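Armadillo repeat protein arm00016 (Synthetic construct, PDB 4D4E) belongs to a set of computationally designed armadillo repeat proteins intended for modular recognition of peptides. Local coordinates at residues Q19-N22 / E28-S31; R34-I39 / Q48-A53; K61-A66 / K72-A77; K103-A108 / K114-A119; N157-I162 / E194-N199. One frame throughout, in Å; residues are numbered along the deposited sequence. Where two conformers were deposited one is given.

Overall arrangement
The five contacts follow one another along an all-helical chain built as an armadillo solenoid. Interactions 1 and 2 share helix 26-40, and their centres are about 12 Å apart. Interaction 3 touches both, through Leu62 on Leu21 and Leu29, and through Ala77 on Leu36. Interaction 4 lies about 10 Å from interaction 3, centre to centre, where Val75 packs on Leu104 and on the backbone at Asn115. Interaction 5 comes next, with Val117 against Asn157 and Ala158. Interactions 1 and 5 are about 34 Å apart between centres and do not touch. The core is therefore a continuous series of local contacts, as expected of a repeat protein.

Interaction 1: Q19-N22 / E28-S31; sequences QQLN and ELQS
The amide of Gln20 and the carboxylate of Glu28 meet with their planes 73° apart. Glu28 CG lies over one face of the amide, 4.0 Å from Gln20 CD. Glu28 OE2 sits to the side of that amide, raised from its plane. It comes 3.2 Å from Gln20 CG. It is also 3.5 Å from Gln20 NE2, but the two do not form a hydrogen bond. The polar end of Glu28 has its partner in Ser23, through OE1. Both chains are extended beyond CG and cross at about a right angle. Glu28 CG is anti to its own N (chi1 -167°), which carries the carboxylate across to Gln20. An alanine at Gln20 is likely to uncover the aliphatic part of Glu28 and leave OE2 without its neighbour, the bond to Ser23 remaining. Beside this polar pair, Leu29 CD1 rests 3.6 Å from Leu21 O. The contact joins helix 14-20 and the residues that follow it to helix 26-40. Gln20 and Leu21 also touch Ala32, and Leu21 goes on to Leu33 and Leu36. Leu62, from the turn after helix 56-61, closes in on Leu21 and Leu29.

Interaction 2: R34-I39 / Q48-A53; sequences RKLSQI and QKLIEA
This is a buried, apolar helix-to-helix contact. Leu50 of helix 44-52 reaches across to Leu36 and Ile39 of helix 26-40. Those two residues are one helical turn apart. Leu50 meets both with the branched end of its side chain. Its CG lies 3.8 Å from Ile39 CG2. Leu50 CD1 is 3.9 Å from the same methyl, so Ile39 CG2 sits against the fork of the leucine. The second methyl, Leu50 CD2, turns to the other partner and comes 4.1 Å from Leu36 CG. Leu50 CD1 also approaches the backbone, 4.0 Å from Leu36 O. Ile39 places CG2 anti to its own N, with CG1 beside that N (chi1 -66°), and so offers the single methyl rather than the longer branch to Leu50. The two helices are consecutive in the chain and, as in armadillo repeats, helices adjacent in the chain share a hydrophobic core. Here the core takes in Met17 of helix 14-20, which touches both Leu36 and Leu50. Leu36 also packs on Leu59 of helix 56-61 and on Ala77 of helix 68-81. Replacing Leu50 by an alanine would probably open a gap between the two helices and leave Ile39 CG2 and Leu36 CG without their apolar mate. On the side of helix 44-52 turned from helix 26-40, Gln48 NE2 makes a weak but nearly straight hydrogen bond to Glu52 OE2. Gln48 OE1 accepts a hydrogen bond from Gln88 NE2 of helix 86-94.

Interaction 3: K61-A66 / K72-A77; sequences KLLDDA and KNAVAA
The turn that follows helix 56-61 folds back onto helix 68-81, the helix it leads into. Residues 62-64 form a short 3-10 segment. Leu62 points toward the helix, while Leu63 leaves to the side and brings its CD2 methyl in. Ala74 CB is the shared point. It lies 3.7 Å from Leu62 CB and 3.9 Å from Leu63 CD2. The small alanine side chain is consistent with the close approach, 6.3 Å between the CA atoms of Leu62 and Ala74. Leu63 then passes Ala74 and reaches Val75. Its CD2 is 3.4 Å from Val75 CG2, tighter than usual van der Waals contact. These two side chains cross at about a right angle. Val75 keeps CG1 anti to its own N (chi1 176°), which leaves CG2 as the methyl that meets the leucine. In this designed armadillo solenoid both leucines are buried and contribute to the hydrophobic core. Leu62 also touches Leu29 and Leu33 of the earlier helix 26-40. Leu63 and Val75 face the other way along the chain and both touch Leu104. Within the turn, Asp65 N donates a hydrogen bond to Leu62 O, 3.1 Å. Asp65 OD2 accepts from Ser67 N at the approach to helix 68-81.

Interaction 4: K103-A108 / K114-A119; sequences KLLDDA and KNAVAA
Leu105 CD1 stands against two side chains of helix 110-124, 3.8 Å from Ala116 CB and 3.8 Å from Val117 CG2. The torsions of Leu105 are unusual. Its chi1 of -90° is displaced from the staggered value, and its chi2 of 20° is close to eclipsed. This conformation brings CD1 to helix 110-124, though it is probably somewhat strained. Leu104 is more regular. Its CG lies anti to the carbonyl carbon (chi1 -72°), which turns the branched end away from Ala116 toward helix 68-81; CB makes the contact, 3.8 Å from Ala116 CB. Val117 turns CG2 to the leucine and sends CG1 on to helix 152-166, where it meets the backbone at Asn157 and Ala158. Leu105 and Val117 cross at about a right angle. The turn itself is held by a hydrogen bond from Asp107 N to Leu104 O, 2.8 Å. Asp107 OD2 accepts from Ser109 N. Around the pair, Leu105 and Val117 both pack on Leu146 of helix 140-146, and Leu104 on Val112. All four side chains that meet here are aliphatic and buried. Between these two segments the contact is apolar, so it probably depends on close fit and burial rather than on directed bonds.

Interaction 5: N157-I162 / E194-N199; sequences NAVAAI and EEVIKN
Val196 opens the contact from helix 194-208, with CG1 4.0 Å from Val159 CG2. The two valines cross at about a right angle. Val159 was modelled in two conformers, and its methyl contacts are described for one of them. Val196 also packs on Ile155 and Lys156 of the same facing helix. Ile197 points away, to Val238 and Leu230. Lys198 also turns from this contact; it touches Val238 and Asn241 of helix 236-248 and forms a long salt bridge to Glu195. Asn199 carries most of the contact on this helix. Its CB is 3.9 Å from Val159 CB. CG lies anti to the carbonyl carbon (chi1 -67°), which sets the amide beside Ala160. There Asn199 ND2 comes 3.8 Å from Ala160 CB. The backbones are nearest here, with the CA atoms of Ala160 and Asn199 5.6 Å apart. The two helix segments run nearly parallel, 15° apart, with axes 8.9 Å from each other. They are 32 residues apart in the chain, and their near-parallel stacking is consistent with an armadillo solenoid. With no hydrogen bond between the segments, the pairing probably rests on apolar fit and burial, the amide of partly exposed Asn199 merely touching Ala160.

Interaction 1: Q19-N22 / E28-S31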
# COMPACT_ATOMS: atom_id res chain seq x y z
N GLN A 19 6.62 3.03 26.51
CA GLN A 19 5.91 2.41 27.61
C GLN A 19 4.43 2.81 27.68
O GLN A 19 3.57 1.97 27.97
CB GLN A 19 6.58 2.76 28.93
CG GLN A 19 6.39 1.66 29.95
CD GLN A 19 6.67 2.15 31.35
OE1 GLN A 19 7.25 3.22 31.53
NE2 GLN A 19 6.28 1.36 32.36
N GLN A 20 4.14 4.09 27.40
CA GLN A 20 2.78 4.60 27.47
C GLN A 20 1.83 4.02 26.43
O GLN A 20 0.62 4.04 26.65
CB GLN A 20 2.75 6.12 27.42
CG GLN A 20 3.36 6.74 28.67
CD GLN A 20 3.64 8.22 28.51
OE1 GLN A 20 3.57 8.78 27.40
NE2 GLN A 20 3.95 8.89 29.62
N LEU A 21 2.37 3.49 25.32
CA LEU A 21 1.55 2.72 24.35
C LEU A 21 0.89 1.49 25.00
O LEU A 21 -0.08 0.97 24.48
CB LEU A 21 2.41 2.27 23.14
CG LEU A 21 3.11 3.37 22.35
CD1 LEU A 21 3.80 2.76 21.16
CD2 LEU A 21 2.13 4.49 21.87
N ASN A 22 1.49 1.02 26.10
CA ASN A 22 1.03 -0.19 26.81
C ASN A 22 0.21 0.19 28.05
O ASN A 22 -0.21 -0.67 28.80
CB ASN A 22 2.23 -1.10 27.20
CG ASN A 22 3.28 -1.25 26.08
OD1 ASN A 22 3.17 -2.11 25.20
ND2 ASN A 22 4.33 -0.44 26.14
N GLU A 28 -3.50 9.02 28.14
CA GLU A 28 -2.07 8.83 28.10
C GLU A 28 -1.67 7.95 26.90
O GLU A 28 -0.67 8.23 26.24
CB GLU A 28 -1.64 8.15 29.38
CG GLU A 28 -0.16 8.15 29.66
CD GLU A 28 0.16 7.25 30.83
OE1 GLU A 28 -0.80 6.72 31.44
OE2 GLU A 28 1.36 7.08 31.15
N LEU A 29 -2.45 6.89 26.61
CA LEU A 29 -2.21 6.13 25.38
C LEU A 29 -2.27 7.09 24.17
O LEU A 29 -1.31 7.19 23.39
CB LEU A 29 -3.19 4.97 25.22
CG LEU A 29 -3.33 4.30 23.82
CD1 LEU A 29 -2.02 3.75 23.33
CD2 LEU A 29 -4.36 3.19 23.80
N GLN A 30 -3.41 7.76 24.02
CA GLN A 30 -3.68 8.70 22.92
C GLN A 30 -2.54 9.70 22.78
O GLN A 30 -2.06 9.96 21.70
CB GLN A 30 -4.94 9.52 23.29
CG GLN A 30 -5.64 10.22 22.13
CD GLN A 30 -6.49 11.43 22.55
OE1 GLN A 30 -6.49 11.85 23.72
NE2 GLN A 30 -7.18 12.01 21.59
N SER A 31 -2.10 10.24 23.92
CA SER A 31 -1.01 11.19 23.96
C SER A 31 0.31 10.58 23.45
O SER A 31 1.01 11.17 22.61
CB SER A 31 -0.82 11.67 25.39
OG SER A 31 -0.45 13.01 25.39

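Interaction 2: R34-I39 / Q48-A53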
# COMPACT_ATOMS: atom_id res chain seq x y z
N ARG A 34 0.07 9.97 19.87
CA ARG A 34 0.25 11.33 19.34
C ARG A 34 1.70 11.62 19.00
O ARG A 34 2.04 11.81 17.84
CB ARG A 34 -0.15 12.38 20.37
CG ARG A 34 -1.61 12.74 20.47
CD ARG A 34 -1.99 13.96 19.63
NE ARG A 34 -3.45 14.10 19.59
CZ ARG A 34 -4.26 13.44 18.76
NH1 ARG A 34 -3.78 12.60 17.85
NH2 ARG A 34 -5.56 13.63 18.83
N LYS A 35 2.53 11.68 20.03
CA LYS A 35 3.90 12.13 19.88
C LYS A 35 4.66 11.20 18.92
O LYS A 35 5.33 11.64 17.97
CB LYS A 35 4.59 12.22 21.24
CG LYS A 35 4.07 13.38 22.11
CD LYS A 35 4.12 13.02 23.60
CE LYS A 35 3.15 13.86 24.44
NZ LYS A 35 1.79 13.96 23.84
N LEU A 36 4.52 9.89 19.17
CA LEU A 36 5.15 8.90 18.31
C LEU A 36 4.73 9.11 16.84
O LEU A 36 5.56 8.99 15.90
CB LEU A 36 4.70 7.54 18.81
CG LEU A 36 5.23 6.26 18.23
CD1 LEU A 36 4.99 5.15 19.27
CD2 LEU A 36 4.50 6.02 16.91
N SER A 37 3.44 9.34 16.64
CA SER A 37 2.92 9.65 15.30
C SER A 37 3.70 10.83 14.72
O SER A 37 4.17 10.76 13.60
CB SER A 37 1.45 10.03 15.37
OG SER A 37 0.68 8.86 15.53
N GLN A 38 3.86 11.88 15.53
CA GLN A 38 4.62 13.08 15.18
C GLN A 38 6.07 12.72 14.74
O GLN A 38 6.51 13.13 13.65
CB GLN A 38 4.62 14.01 16.38
CG GLN A 38 4.78 15.48 16.04
CD GLN A 38 5.49 16.26 17.14
OE1 GLN A 38 5.68 15.76 18.27
NE2 GLN A 38 5.89 17.49 16.82
N ILE A 39 6.78 11.92 15.56
CA ILE A 39 8.15 11.56 15.27
C ILE A 39 8.24 10.74 13.99
O ILE A 39 9.03 11.05 13.13
CB ILE A 39 8.79 10.85 16.50
CG1 ILE A 39 8.89 11.87 17.66
CG2 ILE A 39 10.15 10.30 16.15
CD1 ILE A 39 8.67 11.28 19.05
N GLN A 48 14.35 5.95 12.91
CA GLN A 48 15.39 5.08 13.44
C GLN A 48 15.42 5.14 14.96
O GLN A 48 15.59 4.10 15.63
CB GLN A 48 16.77 5.43 12.83
CG GLN A 48 17.80 4.37 13.09
CD GLN A 48 17.29 3.00 12.68
OE1 GLN A 48 16.59 2.87 11.67
NE2 GLN A 48 17.68 1.96 13.44
N LYS A 49 15.24 6.33 15.51
CA LYS A 49 15.12 6.48 16.95
C LYS A 49 13.97 5.62 17.51
O LYS A 49 14.09 4.96 18.56
CB LYS A 49 14.85 7.93 17.27
CG LYS A 49 15.85 8.86 16.58
CD LYS A 49 15.77 10.30 17.09
CE LYS A 49 16.62 10.42 18.34
NZ LYS A 49 16.76 11.82 18.87
N LEU A 50 12.86 5.61 16.79
CA LEU A 50 11.68 4.87 17.21
C LEU A 50 11.93 3.38 17.22
O LEU A 50 11.48 2.67 18.15
CB LEU A 50 10.52 5.14 16.25
CG LEU A 50 9.86 6.51 16.41
CD1 LEU A 50 8.80 6.68 15.33
CD2 LEU A 50 9.28 6.68 17.81
N ILE A 51 12.62 2.90 16.17
CA ILE A 51 13.04 1.52 16.09
C ILE A 51 13.95 1.14 17.28
O ILE A 51 13.72 0.11 17.96
CB ILE A 51 13.68 1.23 14.72
CG1 ILE A 51 12.58 1.19 13.65
CG2 ILE A 51 14.41 -0.11 14.75
CD1 ILE A 51 13.12 1.15 12.23
N GLU A 52 14.92 1.99 17.56
CA GLU A 52 15.88 1.73 18.59
C GLU A 52 15.34 1.88 20.01
O GLU A 52 15.95 1.35 20.96
CB GLU A 52 17.10 2.57 18.34
CG GLU A 52 17.90 1.96 17.19
CD GLU A 52 18.90 2.94 16.66
OE1 GLU A 52 18.81 4.10 17.12
OE2 GLU A 52 19.75 2.54 15.82
N ALA A 53 14.19 2.55 20.15
CA ALA A 53 13.54 2.64 21.45
C ALA A 53 12.51 1.51 21.61
O ALA A 53 11.76 1.50 22.62
CB ALA A 53 12.89 4.02 21.66

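Interaction 3: K61-A66 / K72-A77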
# COMPACT_ATOMS: atom_id res chain seq x y z
N LYS A 61 1.01 -4.31 18.16
CA LYS A 61 0.08 -4.87 19.10
C LYS A 61 -1.16 -3.99 19.30
O LYS A 61 -2.22 -4.51 19.66
CB LYS A 61 0.76 -5.14 20.44
CG LYS A 61 -0.09 -5.93 21.39
CD LYS A 61 0.21 -5.51 22.82
CE LYS A 61 -1.00 -5.67 23.73
NZ LYS A 61 -0.77 -4.75 24.86
N LEU A 62 -1.03 -2.68 19.06
CA LEU A 62 -2.18 -1.75 19.07
C LEU A 62 -3.18 -1.96 17.94
O LEU A 62 -4.27 -1.39 17.99
CB LEU A 62 -1.70 -0.27 19.07
CG LEU A 62 -1.09 0.26 20.37
CD1 LEU A 62 -0.57 1.68 20.24
CD2 LEU A 62 -2.09 0.11 21.53
N LEU A 63 -2.80 -2.75 16.92
CA LEU A 63 -3.66 -3.02 15.77
C LEU A 63 -4.77 -3.96 16.15
O LEU A 63 -5.67 -4.17 15.37
CB LEU A 63 -2.88 -3.60 14.57
CG LEU A 63 -1.68 -2.80 14.06
CD1 LEU A 63 -1.00 -3.41 12.82
CD2 LEU A 63 -2.07 -1.32 13.87
N ASP A 64 -4.70 -4.51 17.35
CA ASP A 64 -5.82 -5.30 17.89
C ASP A 64 -6.64 -4.62 18.96
O ASP A 64 -7.55 -5.22 19.52
CB ASP A 64 -5.33 -6.62 18.42
CG ASP A 64 -5.33 -7.64 17.39
OD1 ASP A 64 -6.40 -7.77 16.73
OD2 ASP A 64 -4.26 -8.25 17.19
N ASP A 65 -6.33 -3.35 19.23
CA ASP A 65 -6.98 -2.57 20.27
C ASP A 65 -8.51 -2.48 20.12
O ASP A 65 -9.02 -2.56 19.00
CB ASP A 65 -6.39 -1.18 20.34
CG ASP A 65 -6.81 -0.46 21.57
OD1 ASP A 65 -6.15 -0.70 22.59
OD2 ASP A 65 -7.85 0.28 21.52
N ALA A 66 -9.21 -2.32 21.26
CA ALA A 66 -10.68 -2.15 21.28
C ALA A 66 -11.13 -0.83 20.57
O ALA A 66 -12.17 -0.80 19.91
CB ALA A 66 -11.21 -2.20 22.71
N LYS A 72 -6.69 3.15 14.10
CA LYS A 72 -6.49 4.04 12.95
C LYS A 72 -5.16 4.80 13.14
O LYS A 72 -4.38 4.87 12.22
CB LYS A 72 -7.66 5.01 12.81
CG LYS A 72 -7.57 5.92 11.56
CD LYS A 72 -8.39 7.19 11.76
CE LYS A 72 -7.57 8.21 12.51
NZ LYS A 72 -8.40 9.43 12.81
N ASN A 73 -4.94 5.37 14.31
CA ASN A 73 -3.75 6.16 14.54
C ASN A 73 -2.49 5.27 14.62
O ASN A 73 -1.43 5.69 14.20
CB ASN A 73 -3.86 6.99 15.83
CG ASN A 73 -4.84 8.18 15.72
OD1 ASN A 73 -4.72 8.99 14.81
ND2 ASN A 73 -5.76 8.32 16.68
N ALA A 74 -2.60 4.06 15.18
CA ALA A 74 -1.44 3.11 15.21
C ALA A 74 -1.03 2.72 13.76
O ALA A 74 0.15 2.70 13.43
CB ALA A 74 -1.74 1.88 16.03
N VAL A 75 -2.03 2.42 12.93
CA VAL A 75 -1.81 2.07 11.51
C VAL A 75 -1.18 3.27 10.74
O VAL A 75 -0.31 3.04 9.91
CB VAL A 75 -3.11 1.61 10.80
CG1 VAL A 75 -2.84 1.36 9.34
CG2 VAL A 75 -3.61 0.29 11.34
N ALA A 76 -1.61 4.51 11.03
CA ALA A 76 -1.09 5.71 10.35
C ALA A 76 0.38 5.78 10.64
O ALA A 76 1.21 6.05 9.77
CB ALA A 76 -1.82 7.03 10.77
N ALA A 77 0.70 5.55 11.89
CA ALA A 77 2.09 5.64 12.37
C ALA A 77 2.97 4.57 11.64
O ALA A 77 4.05 4.93 11.12
CB ALA A 77 2.11 5.47 13.88

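Interaction 4: K103-A108 / K114-A119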
# COMPACT_ATOMS: atom_id res chain seq x y z
N LYS A 103 -5.41 -8.25 7.88
CA LYS A 103 -6.68 -8.46 8.59
C LYS A 103 -7.50 -7.15 8.56
O LYS A 103 -8.74 -7.19 8.52
CB LYS A 103 -6.42 -8.91 10.05
CG LYS A 103 -7.60 -8.84 11.03
CD LYS A 103 -7.28 -9.43 12.39
CE LYS A 103 -6.12 -8.78 13.13
NZ LYS A 103 -6.05 -7.27 13.09
N LEU A 104 -6.81 -6.00 8.59
CA LEU A 104 -7.53 -4.71 8.74
C LEU A 104 -8.23 -4.29 7.46
O LEU A 104 -9.05 -3.39 7.47
CB LEU A 104 -6.61 -3.61 9.29
CG LEU A 104 -6.32 -3.87 10.78
CD1 LEU A 104 -5.21 -2.97 11.28
CD2 LEU A 104 -7.57 -3.78 11.67
N LEU A 105 -7.88 -4.95 6.35
CA LEU A 105 -8.45 -4.63 5.08
C LEU A 105 -9.95 -4.91 5.03
O LEU A 105 -10.64 -4.40 4.14
CB LEU A 105 -7.68 -5.36 3.96
CG LEU A 105 -6.47 -4.70 3.28
CD1 LEU A 105 -5.82 -3.57 4.10
CD2 LEU A 105 -5.45 -5.73 2.79
N ASP A 106 -10.47 -5.75 5.92
CA ASP A 106 -11.91 -5.80 6.05
C ASP A 106 -12.37 -5.29 7.44
O ASP A 106 -13.39 -5.73 7.97
CB ASP A 106 -12.55 -7.13 5.56
CG ASP A 106 -12.03 -8.34 6.30
OD1 ASP A 106 -11.56 -8.17 7.45
OD2 ASP A 106 -12.10 -9.47 5.75
N ASP A 107 -11.62 -4.32 7.98
CA ASP A 107 -12.04 -3.67 9.22
C ASP A 107 -13.42 -3.02 9.01
O ASP A 107 -13.76 -2.65 7.87
CB ASP A 107 -11.00 -2.67 9.73
CG ASP A 107 -11.30 -2.21 11.13
OD1 ASP A 107 -10.87 -2.90 12.06
OD2 ASP A 107 -12.00 -1.21 11.31
N ALA A 108 -14.24 -2.95 10.07
CA ALA A 108 -15.52 -2.26 9.92
C ALA A 108 -15.36 -0.75 9.62
O ALA A 108 -16.32 -0.15 9.18
CB ALA A 108 -16.44 -2.47 11.14
N LYS A 114 -8.44 2.55 4.88
CA LYS A 114 -7.70 3.51 4.09
C LYS A 114 -6.23 3.52 4.54
O LYS A 114 -5.31 3.39 3.72
CB LYS A 114 -8.31 4.92 4.22
CG LYS A 114 -7.48 5.96 3.50
CD LYS A 114 -7.37 7.27 4.29
CE LYS A 114 -8.52 8.20 4.00
NZ LYS A 114 -9.87 7.54 3.90
N ASN A 115 -6.03 3.71 5.84
CA ASN A 115 -4.70 3.74 6.43
C ASN A 115 -3.92 2.39 6.37
O ASN A 115 -2.68 2.36 6.19
CB ASN A 115 -4.85 4.20 7.86
CG ASN A 115 -5.19 5.66 7.96
OD1 ASN A 115 -4.31 6.47 7.93
ND2 ASN A 115 -6.48 6.01 8.04
N ALA A 116 -4.63 1.28 6.44
CA ALA A 116 -3.97 -0.02 6.38
C ALA A 116 -3.51 -0.26 4.94
O ALA A 116 -2.38 -0.74 4.71
CB ALA A 116 -4.85 -1.16 6.93
N VAL A 117 -4.34 0.12 3.98
CA VAL A 117 -3.90 0.12 2.59
C VAL A 117 -2.70 1.04 2.34
O VAL A 117 -1.75 0.63 1.62
CB VAL A 117 -5.04 0.40 1.58
CG1 VAL A 117 -4.50 0.18 0.18
CG2 VAL A 117 -6.13 -0.64 1.77
N ALA A 118 -2.70 2.26 2.89
CA ALA A 118 -1.48 3.11 2.75
C ALA A 118 -0.22 2.41 3.32
O ALA A 118 0.91 2.42 2.69
CB ALA A 118 -1.67 4.51 3.39
N ALA A 119 -0.35 1.77 4.49
CA ALA A 119 0.82 1.09 5.08
C ALA A 119 1.35 -0.01 4.17
O ALA A 119 2.55 -0.11 3.96
CB ALA A 119 0.54 0.53 6.52

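Interaction 5: N157-I162 / E194-N199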
# COMPACT_ATOMS: atom_id res chain seq x y z
N ASN A 157 -5.27 4.38 -2.67
CA ASN A 157 -4.17 3.70 -1.95
C ASN A 157 -4.02 2.23 -2.46
O ASN A 157 -2.89 1.72 -2.58
CB ASN A 157 -4.48 3.71 -0.45
CG ASN A 157 -4.31 5.11 0.21
OD1 ASN A 157 -3.51 5.91 -0.22
ND2 ASN A 157 -5.03 5.34 1.28
N ALA A 158 -5.16 1.58 -2.78
CA ALA A 158 -5.17 0.19 -3.24
C ALA A 158 -4.48 0.04 -4.56
O ALA A 158 -3.79 -0.97 -4.74
CB ALA A 158 -6.57 -0.40 -3.35
N VAL A 159 -4.71 0.99 -5.52
CA VAL A 159 -4.01 0.88 -6.80
C VAL A 159 -2.56 1.17 -6.63
O VAL A 159 -1.73 0.61 -7.34
CB VAL A 159 -4.51 1.82 -7.92
CG1 VAL A 159 -4.28 1.16 -9.29
CG2 VAL A 159 -5.95 2.19 -7.73
N ALA A 160 -2.25 2.09 -5.73
CA ALA A 160 -0.83 2.43 -5.45
C ALA A 160 -0.09 1.17 -4.91
O ALA A 160 1.09 0.88 -5.28
CB ALA A 160 -0.73 3.62 -4.45
N ALA A 161 -0.80 0.39 -4.09
CA ALA A 161 -0.21 -0.88 -3.58
C ALA A 161 -0.04 -1.88 -4.72
O ALA A 161 0.97 -2.55 -4.80
CB ALA A 161 -1.08 -1.46 -2.44
N ILE A 162 -1.06 -2.02 -5.57
CA ILE A 162 -1.00 -2.97 -6.67
C ILE A 162 0.10 -2.56 -7.67
O ILE A 162 0.88 -3.40 -8.11
CB ILE A 162 -2.33 -3.08 -7.41
CG1 ILE A 162 -3.45 -3.67 -6.52
CG2 ILE A 162 -2.14 -3.81 -8.79
CD1 ILE A 162 -3.21 -5.05 -5.92
N GLU A 194 -7.69 11.40 -11.37
CA GLU A 194 -6.40 11.42 -12.09
C GLU A 194 -5.28 10.65 -11.33
O GLU A 194 -4.33 10.12 -11.94
CB GLU A 194 -5.89 12.85 -12.32
CG GLU A 194 -6.63 13.64 -13.39
CD GLU A 194 -6.03 15.01 -13.70
OE1 GLU A 194 -4.82 15.22 -13.42
OE2 GLU A 194 -6.77 15.90 -14.24
N GLU A 195 -5.34 10.70 -10.01
CA GLU A 195 -4.37 10.01 -9.18
C GLU A 195 -4.54 8.53 -9.36
O GLU A 195 -3.56 7.82 -9.52
CB GLU A 195 -4.54 10.41 -7.71
CG GLU A 195 -3.84 11.69 -7.35
CD GLU A 195 -2.52 11.86 -8.10
OE1 GLU A 195 -1.75 10.88 -8.15
OE2 GLU A 195 -2.26 12.99 -8.64
N VAL A 196 -5.80 8.09 -9.37
CA VAL A 196 -6.14 6.71 -9.59
C VAL A 196 -5.70 6.24 -10.98
O VAL A 196 -5.01 5.25 -11.08
CB VAL A 196 -7.62 6.40 -9.31
CG1 VAL A 196 -7.99 4.99 -9.80
CG2 VAL A 196 -7.89 6.55 -7.82
N ILE A 197 -6.11 6.94 -12.04
CA ILE A 197 -5.62 6.66 -13.38
C ILE A 197 -4.10 6.52 -13.48
O ILE A 197 -3.65 5.56 -14.06
CB ILE A 197 -6.08 7.74 -14.42
CG1 ILE A 197 -7.62 7.71 -14.59
CG2 ILE A 197 -5.25 7.65 -15.71
CD1 ILE A 197 -8.09 9.03 -15.05
N LYS A 198 -3.33 7.44 -12.94
CA LYS A 198 -1.86 7.36 -13.11
C LYS A 198 -1.28 6.08 -12.41
O LYS A 198 -0.36 5.47 -12.90
CB LYS A 198 -1.14 8.63 -12.62
CG LYS A 198 -1.43 9.86 -13.46
CD LYS A 198 -0.53 11.00 -13.10
CE LYS A 198 -0.81 11.58 -11.74
NZ LYS A 198 -0.01 12.85 -11.73
N ASN A 199 -1.84 5.68 -11.28
CA ASN A 199 -1.31 4.46 -10.61
C ASN A 199 -1.74 3.19 -11.42
O ASN A 199 -0.99 2.24 -11.48
CB ASN A 199 -1.83 4.34 -9.18
CG ASN A 199 -1.29 5.43 -8.23
OD1 ASN A 199 -0.19 5.91 -8.41
ND2 ASN A 199 -2.08 5.79 -7.20